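Local atomic coordinates of designed helical repeat protein (Synthetic construct, PDB entry 5CWD), a protein that has no known natural function, being a computationally designed helical repeat protein probably made to explore which repeat architectures can be built. Residues Ala114-Leu119 against Ala164-Met169; Pro44-Ala49 against Gly84-Glu89. All blocks are in the same frame, centred on the assembly; numbering follows the deposited sequence.

Overall arrangement
Both interactions join a helix to the one two places further along the chain: interaction 2 sets the start of helix 45-63 against the residues leading into helix 87-105, and interaction 1 sets helix 108-125 against the end of helix 150-167. They follow in series, interaction 2 closing before interaction 1 opens. Their centres are 23 Å apart, on opposite sides of the chain's centre and each 13 Å from it; nearest atoms stay about 9 Å apart, without touching. The link between them is covalent: helices 87-105 and 108-125 are consecutive and also joined by the disulfide Cys95-Cys118. No ligand or active site is involved, so both are structural packing.

Interaction 1 of 2, residues Ala114-Leu119 against Ala164-Met169; sequences AAKACL and AKQAGM
Gln166 carries most of this contact, meeting Leu119, Ala115 and Lys116 with successive parts of its side chain. Nearest the backbone, Gln166 CB lies 3.4 Å from Leu119 CD1, the branch of the leucine that reaches across. One bond further out, Gln166 CG comes to 4.0 Å from Ala115 CB, a methyl directed toward the opposing segment. The glutamine's CG stands opposite its carbonyl carbon (chi1 -68°), and the chain bends at chi2 (-75°), turning the amide toward Lys116. There Lys116 NZ donates a hydrogen bond to Gln166 OE1 at 3.2 Å. The angle C=O...NZ is 113° and the donor lies in the carbonyl plane, so a lone pair of the oxygen is used. The two side chains cross at roughly a right angle, with Lys116 CG 3.7 Å from Gln166 NE2; the lysine, bent at its two outer torsions, thus lies beside the amide with its methylenes as well as bonding through its tip. An alanine in place of Gln166 would probably leave Lys116 without this acceptor, set its ammonium free to turn, and open a gap beside Ala115.

Ala167 follows, its methyl CB 4.3 Å from Leu119 CD1, so that one leucine branch packs against two successive residues. At Gly168 phi turns positive and the backbone departs from helical torsions. Met169 then heads to Thr129 and Lys130 of helix 129-147.

This is side-by-side packing at the surface of an all-helical repeat protein, where the end of helix 150-167 rests on helix 108-125. On other faces of helix 108-125, Ala114 and Cys118 touch Phe136 of helix 129-147 and Ala117 packs on Phe94 of helix 87-105, while Lys116, besides bonding Gln166, also touches Glu66 at the start of helix 66-83.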
loop_
_atom_site.group_PDB
_atom_site.type_symbol
_atom_site.label_atom_id
_atom_site.label_comp_id
_atom_site.label_asym_id
_atom_site.label_seq_id
_atom_site.Cartn_x
_atom_site.Cartn_y
_atom_site.Cartn_z
ATOM N N ALA A 114 -5.172 -3.336 6.766
ATOM C CA ALA A 114 -3.857 -3.117 6.173
ATOM C C ALA A 114 -3.157 -4.441 5.909
ATOM O O ALA A 114 -2.624 -4.662 4.824
ATOM C CB ALA A 114 -3.006 -2.238 7.078
ATOM N N ALA A 115 -3.160 -5.316 6.907
ATOM C CA ALA A 115 -2.548 -6.629 6.773
ATOM C C ALA A 115 -3.162 -7.392 5.603
ATOM O O ALA A 115 -2.454 -7.859 4.699
ATOM C CB ALA A 115 -2.707 -7.414 8.058
ATOM N N LYS A 116 -4.487 -7.505 5.627
ATOM C CA LYS A 116 -5.211 -8.214 4.580
ATOM C C LYS A 116 -4.853 -7.622 3.222
ATOM O O LYS A 116 -4.526 -8.346 2.278
ATOM C CB LYS A 116 -6.721 -8.137 4.823
ATOM C CG LYS A 116 -7.470 -9.436 4.540
ATOM C CD LYS A 116 -8.972 -9.289 4.785
ATOM C CE LYS A 116 -9.324 -9.261 6.274
ATOM N NZ LYS A 116 -9.304 -10.617 6.897
ATOM N N ALA A 117 -4.893 -6.295 3.143
ATOM C CA ALA A 117 -4.568 -5.581 1.916
ATOM C C ALA A 117 -3.181 -5.959 1.413
ATOM O O ALA A 117 -3.033 -6.484 0.308
ATOM C CB ALA A 117 -4.655 -4.086 2.145
ATOM N N CYS A 118 -2.173 -5.693 2.238
ATOM C CA CYS A 118 -0.793 -6.031 1.916
ATOM C C CYS A 118 -0.669 -7.457 1.399
ATOM O O CYS A 118 -0.168 -7.687 0.294
ATOM C CB CYS A 118 0.091 -5.852 3.149
ATOM S SG CYS A 118 1.707 -6.632 3.000
ATOM N N LEU A 119 -1.147 -8.410 2.193
ATOM C CA LEU A 119 -1.036 -9.815 1.821
ATOM C C LEU A 119 -1.782 -10.113 0.523
ATOM O O LEU A 119 -1.361 -10.972 -0.253
ATOM C CB LEU A 119 -1.554 -10.704 2.949
ATOM C CG LEU A 119 -0.624 -10.806 4.159
ATOM C CD1 LEU A 119 -1.351 -11.407 5.350
ATOM C CD2 LEU A 119 0.615 -11.628 3.823
ATOM N N ALA A 164 0.506 -11.741 11.575
ATOM C CA ALA A 164 0.919 -13.091 11.929
ATOM C C ALA A 164 -0.275 -14.033 11.842
ATOM O O ALA A 164 -0.175 -15.123 11.274
ATOM C CB ALA A 164 1.526 -13.120 13.321
ATOM N N LYS A 165 -1.402 -13.606 12.403
ATOM C CA LYS A 165 -2.642 -14.369 12.298
ATOM C C LYS A 165 -3.034 -14.568 10.836
ATOM O O LYS A 165 -3.305 -15.689 10.406
ATOM C CB LYS A 165 -3.775 -13.668 13.051
ATOM C CG LYS A 165 -4.121 -14.300 14.392
ATOM C CD LYS A 165 -3.010 -14.113 15.413
ATOM C CE LYS A 165 -3.341 -14.800 16.734
ATOM N NZ LYS A 165 -4.586 -14.264 17.358
ATOM N N GLN A 166 -3.056 -13.471 10.083
ATOM C CA GLN A 166 -3.420 -13.494 8.667
ATOM C C GLN A 166 -2.594 -14.504 7.870
ATOM O O GLN A 166 -3.138 -15.429 7.267
ATOM C CB GLN A 166 -3.243 -12.100 8.058
ATOM C CG GLN A 166 -4.227 -11.039 8.562
ATOM C CD GLN A 166 -5.638 -11.164 8.004
ATOM O OE1 GLN A 166 -6.591 -10.694 8.626
ATOM N NE2 GLN A 166 -5.782 -11.773 6.829
ATOM N N ALA A 167 -1.278 -14.316 7.874
ATOM C CA ALA A 167 -0.379 -15.152 7.088
ATOM C C ALA A 167 -0.296 -16.569 7.643
ATOM O O ALA A 167 0.075 -17.502 6.930
ATOM C CB ALA A 167 1.001 -14.528 7.040
ATOM N N GLY A 168 -0.635 -16.725 8.917
ATOM C CA GLY A 168 -0.648 -18.034 9.540
ATOM C C GLY A 168 0.743 -18.569 9.808
ATOM O O GLY A 168 0.985 -19.770 9.682
ATOM N N MET A 169 1.659 -17.675 10.167
ATOM C CA MET A 169 3.012 -18.060 10.560
ATOM C C MET A 169 3.400 -17.322 11.839
ATOM O O MET A 169 3.968 -16.231 11.781
ATOM C CB MET A 169 4.016 -17.772 9.438
ATOM C CG MET A 169 3.815 -16.458 8.702
ATOM S SD MET A 169 4.714 -16.437 7.137
ATOM C CE MET A 169 3.767 -17.613 6.171
#

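Interaction 2 of 2, residues Pro44-Ala49 against Gly84-Glu89; sequences PTKEAA and GMPTKE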
loop_
_atom_site.group_PDB
_atom_site.type_symbol
_atom_site.label_atom_id
_atom_site.label_comp_id
_atom_site.label_asym_id
_atom_site.label_seq_id
_atom_site.Cartn_x
_atom_site.Cartn_y
_atom_site.Cartn_z
ATOM N N PRO A 44 10.041 9.993 -13.408
ATOM C CA PRO A 44 10.158 8.573 -13.757
ATOM C C PRO A 44 8.871 7.804 -13.471
ATOM O O PRO A 44 8.258 8.002 -12.422
ATOM C CB PRO A 44 11.301 8.085 -12.862
ATOM C CG PRO A 44 12.095 9.303 -12.562
ATOM C CD PRO A 44 11.106 10.419 -12.482
ATOM N N THR A 45 8.470 6.941 -14.399
ATOM C CA THR A 45 7.242 6.172 -14.250
ATOM C C THR A 45 7.268 5.307 -12.993
ATOM O O THR A 45 6.248 5.144 -12.325
ATOM C CB THR A 45 6.995 5.272 -15.472
ATOM O OG1 THR A 45 8.170 4.491 -15.736
ATOM C CG2 THR A 45 6.653 6.112 -16.694
ATOM N N LYS A 46 8.435 4.758 -12.675
ATOM C CA LYS A 46 8.587 3.927 -11.485
ATOM C C LYS A 46 8.182 4.683 -10.226
ATOM O O LYS A 46 7.374 4.199 -9.432
ATOM C CB LYS A 46 10.031 3.437 -11.344
ATOM C CG LYS A 46 10.441 2.382 -12.357
ATOM C CD LYS A 46 11.670 1.614 -11.883
ATOM C CE LYS A 46 11.966 0.422 -12.779
ATOM N NZ LYS A 46 13.006 -0.467 -12.192
ATOM N N GLU A 47 8.749 5.872 -10.050
ATOM C CA GLU A 47 8.495 6.668 -8.857
ATOM C C GLU A 47 7.033 7.096 -8.818
ATOM O O GLU A 47 6.412 7.140 -7.753
ATOM C CB GLU A 47 9.417 7.888 -8.820
ATOM C CG GLU A 47 9.663 8.438 -7.423
ATOM C CD GLU A 47 10.645 9.593 -7.418
ATOM O OE1 GLU A 47 10.498 10.503 -8.262
ATOM O OE2 GLU A 47 11.570 9.586 -6.576
ATOM N N ALA A 48 6.486 7.402 -9.989
ATOM C CA ALA A 48 5.076 7.743 -10.102
ATOM C C ALA A 48 4.214 6.593 -9.594
ATOM O O ALA A 48 3.381 6.769 -8.701
ATOM C CB ALA A 48 4.727 8.069 -11.538
ATOM N N ALA A 49 4.431 5.415 -10.168
ATOM C CA ALA A 49 3.699 4.217 -9.779
ATOM C C ALA A 49 3.913 3.901 -8.302
ATOM O O ALA A 49 3.001 3.429 -7.623
ATOM C CB ALA A 49 4.122 3.043 -10.639
ATOM N N GLY A 84 5.850 -0.285 -16.060
ATOM C CA GLY A 84 6.991 -1.160 -16.249
ATOM C C GLY A 84 7.816 -1.314 -14.983
ATOM O O GLY A 84 9.013 -1.597 -15.049
ATOM N N MET A 85 7.179 -1.120 -13.830
ATOM C CA MET A 85 7.832 -1.334 -12.540
ATOM C C MET A 85 7.648 -2.786 -12.111
ATOM O O MET A 85 6.619 -3.389 -12.409
ATOM C CB MET A 85 7.265 -0.392 -11.476
ATOM C CG MET A 85 7.791 -0.665 -10.069
ATOM S SD MET A 85 7.285 0.544 -8.828
ATOM C CE MET A 85 5.500 0.454 -8.933
ATOM N N PRO A 86 8.647 -3.361 -11.422
ATOM C CA PRO A 86 8.468 -4.727 -10.915
ATOM C C PRO A 86 7.341 -4.832 -9.888
ATOM O O PRO A 86 7.124 -3.908 -9.106
ATOM C CB PRO A 86 9.820 -5.043 -10.272
ATOM C CG PRO A 86 10.784 -4.148 -10.953
ATOM C CD PRO A 86 10.030 -2.889 -11.235
ATOM N N THR A 87 6.643 -5.962 -9.892
ATOM C CA THR A 87 5.479 -6.151 -9.035
ATOM C C THR A 87 5.870 -6.367 -7.577
ATOM O O THR A 87 5.158 -5.942 -6.669
ATOM C CB THR A 87 4.648 -7.341 -9.512
ATOM O OG1 THR A 87 5.503 -8.477 -9.692
ATOM C CG2 THR A 87 3.975 -7.012 -10.830
ATOM N N LYS A 88 6.997 -7.035 -7.360
ATOM C CA LYS A 88 7.521 -7.250 -6.017
ATOM C C LYS A 88 7.760 -5.908 -5.327
ATOM O O LYS A 88 7.381 -5.704 -4.170
ATOM C CB LYS A 88 8.816 -8.058 -6.090
ATOM C CG LYS A 88 8.959 -9.134 -5.037
ATOM C CD LYS A 88 10.128 -10.049 -5.372
ATOM C CE LYS A 88 10.390 -11.051 -4.265
ATOM N NZ LYS A 88 10.843 -10.385 -3.014
ATOM N N GLU A 89 8.390 -4.997 -6.063
ATOM C CA GLU A 89 8.633 -3.635 -5.600
ATOM C C GLU A 89 7.326 -2.960 -5.205
ATOM O O GLU A 89 7.171 -2.473 -4.077
ATOM C CB GLU A 89 9.331 -2.826 -6.699
ATOM C CG GLU A 89 9.611 -1.363 -6.360
ATOM C CD GLU A 89 10.843 -1.179 -5.491
ATOM O OE1 GLU A 89 11.023 -1.959 -4.531
ATOM O OE2 GLU A 89 11.634 -0.252 -5.771
#
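Met85 reaches from the turn after helix 66-83 toward the start of helix 45-63, where it meets Lys46 and Ala49. The two backbones are nearest each other at Met85 and Lys46, with Met85 CA 5.4 Å from Lys46 CA. Followed outward, Met85 CB first comes to 4.3 Å from Lys46 CG. The chain then runs on with CG anti to the backbone N (chi1 174°), which carries the sulfur past the lysine backbone: Met85 SD lies 3.7 Å from Lys46 O, a van der Waals approach with no hydrogen bond. The last torsion bends (chi3 58°) and brings the terminal methyl, Met85 CE, to 3.4 Å from Ala49 CB, an apolar contact three residues on from Lys46.

Both segments contain a helix start, each with a proline at the N-cap, Pro44 and Pro86. The meeting of one helix start with the connection into the next but one helix is consistent with the way helices joined by short turns stack along the length of an all-alpha repeat protein. Helix 66-83, which lies between them in sequence, packs against the same residues: Ala49 also touches Val79 and Ala83, Met85 rests on Ala80, and Thr45 OG1 is hydrogen-bonded to Ala83 O.

At the solvent side Lys46 leaves its helix as an extended chain and crosses the proline ring at about a right angle, Lys46 NZ standing 4.0 Å from Pro86 CD. Lys46 NZ stays 6.6 Å from Glu89 OE2, too far for a salt bridge; that carboxylate is paired with Arg50 instead.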